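Local coordinates for protein possible thiol-disulfide isomerase (Cytophaga hutchinsonii, PDB 3HCZ) that is a possible thiol-disulfide isomerase with a thioredoxin-like fold, and probably takes part in thiol-disulfide exchange, at residues Ile35-Asp40 with Pro51-Trp56; Asp55-Asn60 with Gly89-Val94. All coordinates share one frame; numbering follows the deposited sequence. Where two conformers were deposited one is given.

Interaction 1 of 2, residues Ile35-Asp40 with Pro51-Trp56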
loop_
_atom_site.group_PDB
_atom_site.type_symbol
_atom_site.label_atom_id
_atom_site.label_comp_id
_atom_site.label_asym_id
_atom_site.label_seq_id
_atom_site.Cartn_x
_atom_site.Cartn_y
_atom_site.Cartn_z
ATOM N N ILE A 35 1.658 1.949 4.676
ATOM C CA ILE A 35 0.378 1.457 4.221
ATOM C C ILE A 35 0.643 0.690 2.913
ATOM O O ILE A 35 1.075 1.286 1.918
ATOM C CB ILE A 35 -0.622 2.625 3.985
ATOM C CG1 ILE A 35 -0.647 3.603 5.175
ATOM C CG2 ILE A 35 -2.028 2.092 3.657
ATOM C CD1 ILE A 35 -0.881 2.941 6.527
ATOM N N LEU A 36 0.413 -0.607 2.932
ATOM C CA LEU A 36 0.581 -1.380 1.769
ATOM C C LEU A 36 -0.775 -1.374 1.052
ATOM O O LEU A 36 -1.764 -1.885 1.582
ATOM C CB LEU A 36 1.091 -2.779 2.151
ATOM C CG LEU A 36 1.216 -3.796 1.038
ATOM C CD1 LEU A 36 2.041 -3.251 -0.202
ATOM C CD2 LEU A 36 1.915 -5.009 1.691
ATOM N N PHE A 37 -0.823 -0.811 -0.155
ATOM C CA PHE A 37 -2.131 -0.633 -0.849
ATOM C C PHE A 37 -2.163 -1.204 -2.265
ATOM O O PHE A 37 -1.572 -0.638 -3.181
ATOM C CB PHE A 37 -2.488 0.872 -0.833
ATOM C CG PHE A 37 -3.826 1.197 -1.375
ATOM C CD1 PHE A 37 -4.997 0.832 -0.686
ATOM C CD2 PHE A 37 -3.941 1.873 -2.590
ATOM C CE1 PHE A 37 -6.278 1.169 -1.216
ATOM C CE2 PHE A 37 -5.203 2.200 -3.117
ATOM C CZ PHE A 37 -6.366 1.849 -2.419
ATOM N N PHE A 38 -2.907 -2.298 -2.460
ATOM C CA PHE A 38 -2.960 -2.946 -3.768
ATOM C C PHE A 38 -4.192 -2.446 -4.502
ATOM O O PHE A 38 -5.302 -2.467 -3.947
ATOM C CB PHE A 38 -3.008 -4.481 -3.658
ATOM C CG PHE A 38 -1.823 -5.091 -2.961
ATOM C CD1 PHE A 38 -0.685 -5.503 -3.698
ATOM C CD2 PHE A 38 -1.850 -5.309 -1.566
ATOM C CE1 PHE A 38 0.453 -6.061 -3.055
ATOM C CE2 PHE A 38 -0.722 -5.897 -0.900
ATOM C CZ PHE A 38 0.435 -6.263 -1.639
ATOM N N TRP A 39 -4.004 -2.009 -5.745
ATOM C CA TRP A 39 -5.083 -1.363 -6.491
ATOM C C TRP A 39 -4.889 -1.575 -7.980
ATOM O O TRP A 39 -3.837 -2.069 -8.439
ATOM C CB TRP A 39 -5.169 0.142 -6.143
ATOM C CG TRP A 39 -4.052 0.954 -6.709
ATOM C CD1 TRP A 39 -2.728 1.008 -6.264
ATOM C CD2 TRP A 39 -4.134 1.809 -7.847
ATOM N NE1 TRP A 39 -2.012 1.888 -7.058
ATOM C CE2 TRP A 39 -2.852 2.374 -8.039
ATOM C CE3 TRP A 39 -5.180 2.162 -8.723
ATOM C CZ2 TRP A 39 -2.585 3.269 -9.084
ATOM C CZ3 TRP A 39 -4.919 3.055 -9.756
ATOM C CH2 TRP A 39 -3.633 3.603 -9.922
ATOM N N ASP A 40 -5.939 -1.241 -8.744
ATOM C CA ASP A 40 -5.984 -1.512 -10.180
ATOM C C ASP A 40 -6.731 -0.348 -10.824
ATOM O O ASP A 40 -7.868 -0.045 -10.445
ATOM C CB ASP A 40 -6.716 -2.849 -10.404
ATOM C CG ASP A 40 -6.763 -3.290 -11.849
ATOM O OD1 ASP A 40 -6.439 -2.531 -12.790
ATOM O OD2 ASP A 40 -7.202 -4.442 -12.050
ATOM N N PRO A 51 -8.170 7.724 -4.391
ATOM C CA PRO A 51 -7.929 9.143 -4.168
ATOM C C PRO A 51 -8.239 9.569 -2.732
ATOM O O PRO A 51 -7.624 10.515 -2.231
ATOM C CB PRO A 51 -8.895 9.825 -5.157
ATOM C CG PRO A 51 -9.972 8.778 -5.411
ATOM C CD PRO A 51 -9.181 7.510 -5.444
ATOM N N LYS A 52 -9.196 8.913 -2.086
ATOM C CA LYS A 52 -9.489 9.240 -0.711
ATOM C C LYS A 52 -8.340 8.871 0.233
ATOM O O LYS A 52 -8.077 9.585 1.195
ATOM C CB LYS A 52 -10.786 8.578 -0.255
ATOM C CG LYS A 52 -12.016 9.321 -0.789
ATOM C CD LYS A 52 -13.304 8.640 -0.363
ATOM C CE LYS A 52 -14.538 9.468 -0.695
ATOM N NZ LYS A 52 -14.674 10.652 0.210
ATOM N N LEU A 53 -7.692 7.733 -0.022
ATOM C CA LEU A 53 -6.500 7.350 0.735
ATOM C C LEU A 53 -5.414 8.395 0.468
ATOM O O LEU A 53 -4.648 8.747 1.364
ATOM C CB LEU A 53 -5.998 5.952 0.327
ATOM C CG LEU A 53 -4.770 5.469 1.123
ATOM C CD1 LEU A 53 -5.052 5.397 2.651
ATOM C CD2 LEU A 53 -4.239 4.130 0.588
ATOM N N TYR A 54 -5.350 8.885 -0.768
ATOM C CA TYR A 54 -4.325 9.897 -1.104
ATOM C C TYR A 54 -4.571 11.165 -0.299
ATOM O O TYR A 54 -3.636 11.708 0.279
ATOM C CB TYR A 54 -4.249 10.174 -2.604
ATOM C CG TYR A 54 -3.023 10.996 -2.990
ATOM C CD1 TYR A 54 -1.792 10.368 -3.221
ATOM C CD2 TYR A 54 -3.099 12.380 -3.088
ATOM C CE1 TYR A 54 -0.643 11.133 -3.568
ATOM C CE2 TYR A 54 -1.989 13.139 -3.437
ATOM C CZ TYR A 54 -0.752 12.485 -3.675
ATOM O OH TYR A 54 0.350 13.222 -4.024
ATOM N N ASP A 55 -5.831 11.612 -0.234
ATOM C CA ASP A 55 -6.189 12.773 0.554
ATOM C C ASP A 55 -5.837 12.560 2.013
ATOM O O ASP A 55 -5.298 13.458 2.643
ATOM C CB ASP A 55 -7.682 13.063 0.471
ATOM C CG ASP A 55 -8.122 13.504 -0.894
ATOM O OD1 ASP A 55 -7.310 14.034 -1.695
ATOM O OD2 ASP A 55 -9.330 13.338 -1.154
ATOM N N TRP A 56 -6.168 11.379 2.537
ATOM C CA TRP A 56 -5.818 11.006 3.922
ATOM C C TRP A 56 -4.288 11.067 4.140
ATOM O O TRP A 56 -3.823 11.588 5.145
ATOM C CB TRP A 56 -6.388 9.620 4.279
ATOM C CG TRP A 56 -5.946 9.147 5.652
ATOM C CD1 TRP A 56 -6.615 9.312 6.847
ATOM C CD2 TRP A 56 -4.723 8.458 5.973
ATOM N NE1 TRP A 56 -5.882 8.769 7.882
ATOM C CE2 TRP A 56 -4.716 8.251 7.379
ATOM C CE3 TRP A 56 -3.622 8.014 5.209
ATOM C CZ2 TRP A 56 -3.668 7.593 8.036
ATOM C CZ3 TRP A 56 -2.568 7.365 5.868
ATOM C CH2 TRP A 56 -2.601 7.171 7.273
#
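Ile-35, Phe-37, Leu-53 and Trp-56 meet where the strand of 35-40 runs nearly antiparallel to the helix of 51-56, the short axes 11.6 Å apart and at 159° to each other, with Phe-37 and Leu-53 nearest in register. At the centre, Leu-53 sends one methyl, CD2, down onto the phenyl ring of Phe-37. This CH-pi contact puts CD2 3.7 Å from the ring centroid and 19° off the ring normal, over the face but displaced toward the rim on the CG and CD1 side; CD2 is 3.6 Å from Phe-37 CG. The two side chains approach from opposite directions. In Phe-37, CG anti to the backbone N (chi1 -174°) sends the ring out toward the helix, and the turn about CB-CG presents its face to the methyl.

Strand 33-39 and helix 49-60 are the first two elements of a right-handed beta-alpha-beta unit completed by strand 65-71, as in thioredoxin, and the apolar layer here is the seam between central strand and helix. Ile-35, two residues before Phe-37 and on the same side of the strand, prolongs that layer. Its side chain adopts two conformers; in the one described, CG2 lies 4.3 Å from Leu-53 CD2, and the other branch reaches Trp-56, with CG1 4.3 Å from CZ3 on an oblique approach to the indole. The polar end of Trp-56 turns elsewhere, NE1 donating to Asp-135 OD1, while Leu-134 of helix 134-147 packs against both Leu-53 and Trp-56. On the strand side, Leu-115 of strand 114-118 touches Ile-35 and Phe-37.

Interaction 2 of 2, residues Asp55-Asn60 with Gly89-Val94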
loop_
_atom_site.group_PDB
_atom_site.type_symbol
_atom_site.label_atom_id
_atom_site.label_comp_id
_atom_site.label_asym_id
_atom_site.label_seq_id
_atom_site.Cartn_x
_atom_site.Cartn_y
_atom_site.Cartn_z
ATOM N N ASP A 55 -5.831 11.612 -0.234
ATOM C CA ASP A 55 -6.189 12.773 0.554
ATOM C C ASP A 55 -5.837 12.560 2.013
ATOM O O ASP A 55 -5.298 13.458 2.643
ATOM C CB ASP A 55 -7.682 13.063 0.471
ATOM C CG ASP A 55 -8.122 13.504 -0.894
ATOM O OD1 ASP A 55 -7.310 14.034 -1.695
ATOM O OD2 ASP A 55 -9.330 13.338 -1.154
ATOM N N TRP A 56 -6.168 11.379 2.537
ATOM C CA TRP A 56 -5.818 11.006 3.922
ATOM C C TRP A 56 -4.288 11.067 4.140
ATOM O O TRP A 56 -3.823 11.588 5.145
ATOM C CB TRP A 56 -6.388 9.620 4.279
ATOM C CG TRP A 56 -5.946 9.147 5.652
ATOM C CD1 TRP A 56 -6.615 9.312 6.847
ATOM C CD2 TRP A 56 -4.723 8.458 5.973
ATOM N NE1 TRP A 56 -5.882 8.769 7.882
ATOM C CE2 TRP A 56 -4.716 8.251 7.379
ATOM C CE3 TRP A 56 -3.622 8.014 5.209
ATOM C CZ2 TRP A 56 -3.668 7.593 8.036
ATOM C CZ3 TRP A 56 -2.568 7.365 5.868
ATOM C CH2 TRP A 56 -2.601 7.171 7.273
ATOM N N TRP A 57 -3.533 10.502 3.190
ATOM C CA TRP A 57 -2.088 10.461 3.245
ATOM C C TRP A 57 -1.489 11.873 3.252
ATOM O O TRP A 57 -0.560 12.167 4.030
ATOM C CB TRP A 57 -1.529 9.638 2.081
ATOM C CG TRP A 57 -0.033 9.660 2.028
ATOM C CD1 TRP A 57 0.836 9.017 2.876
ATOM C CD2 TRP A 57 0.775 10.351 1.070
ATOM N NE1 TRP A 57 2.156 9.315 2.519
ATOM C CE2 TRP A 57 2.137 10.105 1.403
ATOM C CE3 TRP A 57 0.487 11.144 -0.047
ATOM C CZ2 TRP A 57 3.195 10.631 0.660
ATOM C CZ3 TRP A 57 1.544 11.711 -0.757
ATOM C CH2 TRP A 57 2.882 11.440 -0.407
ATOM N N LEU A 58 -2.009 12.752 2.397
ATOM C CA LEU A 58 -1.531 14.122 2.393
ATOM C C LEU A 58 -1.649 14.734 3.794
ATOM O O LEU A 58 -0.757 15.471 4.210
ATOM C CB LEU A 58 -2.306 14.977 1.394
ATOM C CG LEU A 58 -2.039 14.726 -0.072
ATOM C CD1 LEU A 58 -2.985 15.583 -0.912
ATOM C CD2 LEU A 58 -0.572 15.068 -0.438
ATOM N N LYS A 59 -2.732 14.416 4.514
ATOM C CA LYS A 59 -2.995 14.985 5.847
ATOM C C LYS A 59 -2.194 14.331 6.976
ATOM O O LYS A 59 -1.999 14.928 8.043
ATOM C CB LYS A 59 -4.483 14.884 6.200
ATOM C CG LYS A 59 -5.322 15.893 5.484
ATOM C CD LYS A 59 -6.785 15.470 5.487
ATOM C CE LYS A 59 -7.605 16.411 4.597
ATOM N NZ LYS A 59 -8.470 15.625 3.639
ATOM N N ASN A 60 -1.739 13.107 6.745
ATOM C CA ASN A 60 -1.144 12.315 7.809
ATOM C C ASN A 60 0.319 11.950 7.572
ATOM O O ASN A 60 0.966 11.386 8.459
ATOM C CB ASN A 60 -1.991 11.060 8.054
ATOM C CG ASN A 60 -3.333 11.379 8.669
ATOM O OD1 ASN A 60 -3.459 11.465 9.883
ATOM N ND2 ASN A 60 -4.341 11.556 7.844
ATOM N N GLY A 89 0.615 11.359 -7.682
ATOM C CA GLY A 89 2.026 11.024 -7.890
ATOM C C GLY A 89 2.948 11.170 -6.672
ATOM O O GLY A 89 4.116 10.730 -6.743
ATOM N N GLY A 90 2.457 11.763 -5.572
ATOM C CA GLY A 90 3.363 12.135 -4.474
ATOM C C GLY A 90 3.848 10.965 -3.622
ATOM O O GLY A 90 4.979 11.006 -3.066
ATOM N N TRP A 91 3.020 9.927 -3.491
ATOM C CA TRP A 91 3.405 8.791 -2.656
ATOM C C TRP A 91 4.203 7.759 -3.436
ATOM O O TRP A 91 4.540 8.000 -4.598
ATOM C CB TRP A 91 2.185 8.153 -1.985
ATOM C CG TRP A 91 1.108 7.578 -2.889
ATOM C CD1 TRP A 91 1.211 7.134 -4.193
ATOM C CD2 TRP A 91 -0.236 7.300 -2.482
ATOM N NE1 TRP A 91 -0.022 6.625 -4.624
ATOM C CE2 TRP A 91 -0.913 6.720 -3.582
ATOM C CE3 TRP A 91 -0.948 7.526 -1.293
ATOM C CZ2 TRP A 91 -2.275 6.350 -3.515
ATOM C CZ3 TRP A 91 -2.284 7.139 -1.219
ATOM C CH2 TRP A 91 -2.938 6.565 -2.328
ATOM N N LEU A 92 4.482 6.602 -2.831
ATOM C CA LEU A 92 5.293 5.572 -3.534
ATOM C C LEU A 92 4.480 4.663 -4.470
ATOM O O LEU A 92 4.136 3.519 -4.118
ATOM C CB LEU A 92 6.179 4.782 -2.573
ATOM C CG LEU A 92 7.145 3.762 -3.187
ATOM C CD1 LEU A 92 7.895 4.351 -4.421
ATOM C CD2 LEU A 92 8.154 3.331 -2.092
ATOM N N ASN A 93 4.155 5.190 -5.658
ATOM C CA ASN A 93 3.542 4.358 -6.694
ATOM C C ASN A 93 4.536 3.360 -7.272
ATOM O O ASN A 93 5.612 3.762 -7.758
ATOM C CB ASN A 93 3.032 5.229 -7.838
ATOM C CG ASN A 93 1.841 6.068 -7.425
ATOM O OD1 ASN A 93 0.780 5.521 -7.101
ATOM N ND2 ASN A 93 1.998 7.405 -7.449
ATOM N N VAL A 94 4.184 2.089 -7.202
ATOM C CA VAL A 94 4.978 1.037 -7.812
ATOM C C VAL A 94 4.106 0.078 -8.634
ATOM O O VAL A 94 2.870 0.035 -8.463
ATOM C CB VAL A 94 5.824 0.213 -6.773
ATOM C CG1 VAL A 94 6.897 1.095 -6.112
ATOM C CG2 VAL A 94 4.937 -0.449 -5.676
#
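Trp-57 and Trp-91 form the aromatic core of this contact between helix 49-60 and the turn leading into strand 92-95. Their rings make an edge-to-face pair, the edge of Trp-91 directed at the face of Trp-57, with the six-membered ring of Trp-57 and the five-membered ring of Trp-91 5.7 Å apart at their centroids and the planes at 57°. A CH-pi contact reinforces it: Trp-91 CB stands 3.6 Å from the centroid of the Trp-57 six-membered ring, almost along the ring normal. With CG between its backbone N and carbonyl carbon (chi1 61°), the indole of Trp-91 lies back along its own main chain, and its CE3 corner comes 4.0 Å from Trp-57 CB.

Backbone contacts extend the packing. Trp-57 CH2 lies 3.4 Å from Gly-90 C, and a beta carbon at that glycine would come tightly against Trp-57 CZ3.

The hydrogen bonds of the two indoles stay within 89-94 or lead outward. Trp-91 NE1 donates to Asn-93 OD1 at 2.8 Å in a bent bond, the N-H...O angle 138°, from above the carbonyl plane, while Trp-57 NE1 donates to Ile-65 O at the start of strand 65-71. A leucine in place of Trp-57 would probably leave Trp-91 CB without its aromatic face and Ile-65 O without this donor.

Cohesion between the two segments is apolar and aromatic, and the N-H groups of Trp-57 and Trp-91 are satisfied by carbonyl oxygens away from the ring-to-ring interface, a side-chain one for Trp-91 and a backbone one for Trp-57.

Both interactions use helix 49-60 and lie about 7 Å apart, centre to centre, sharing Asp-55 and Trp-56. Along the chain, 35-40 comes first, then the overlapping helical segments 51-56 and 55-60, and 89-94 last, after strand 65-71 and helix 77-86. The helix thus meets the central strand 33-39 in interaction 1 and the approach to outermost strand 92-95 in interaction 2, spanning strand 65-71, which lies between them in the sheet. Tyr-54 bridges the contacts: its ring packs edge-to-face with Trp-91, and Gly-90 N makes a weak hydrogen bond to its OH. Together they hold one helix over the half of the thioredoxin-like sheet from strand 33-39 to the approach of strand 92-95.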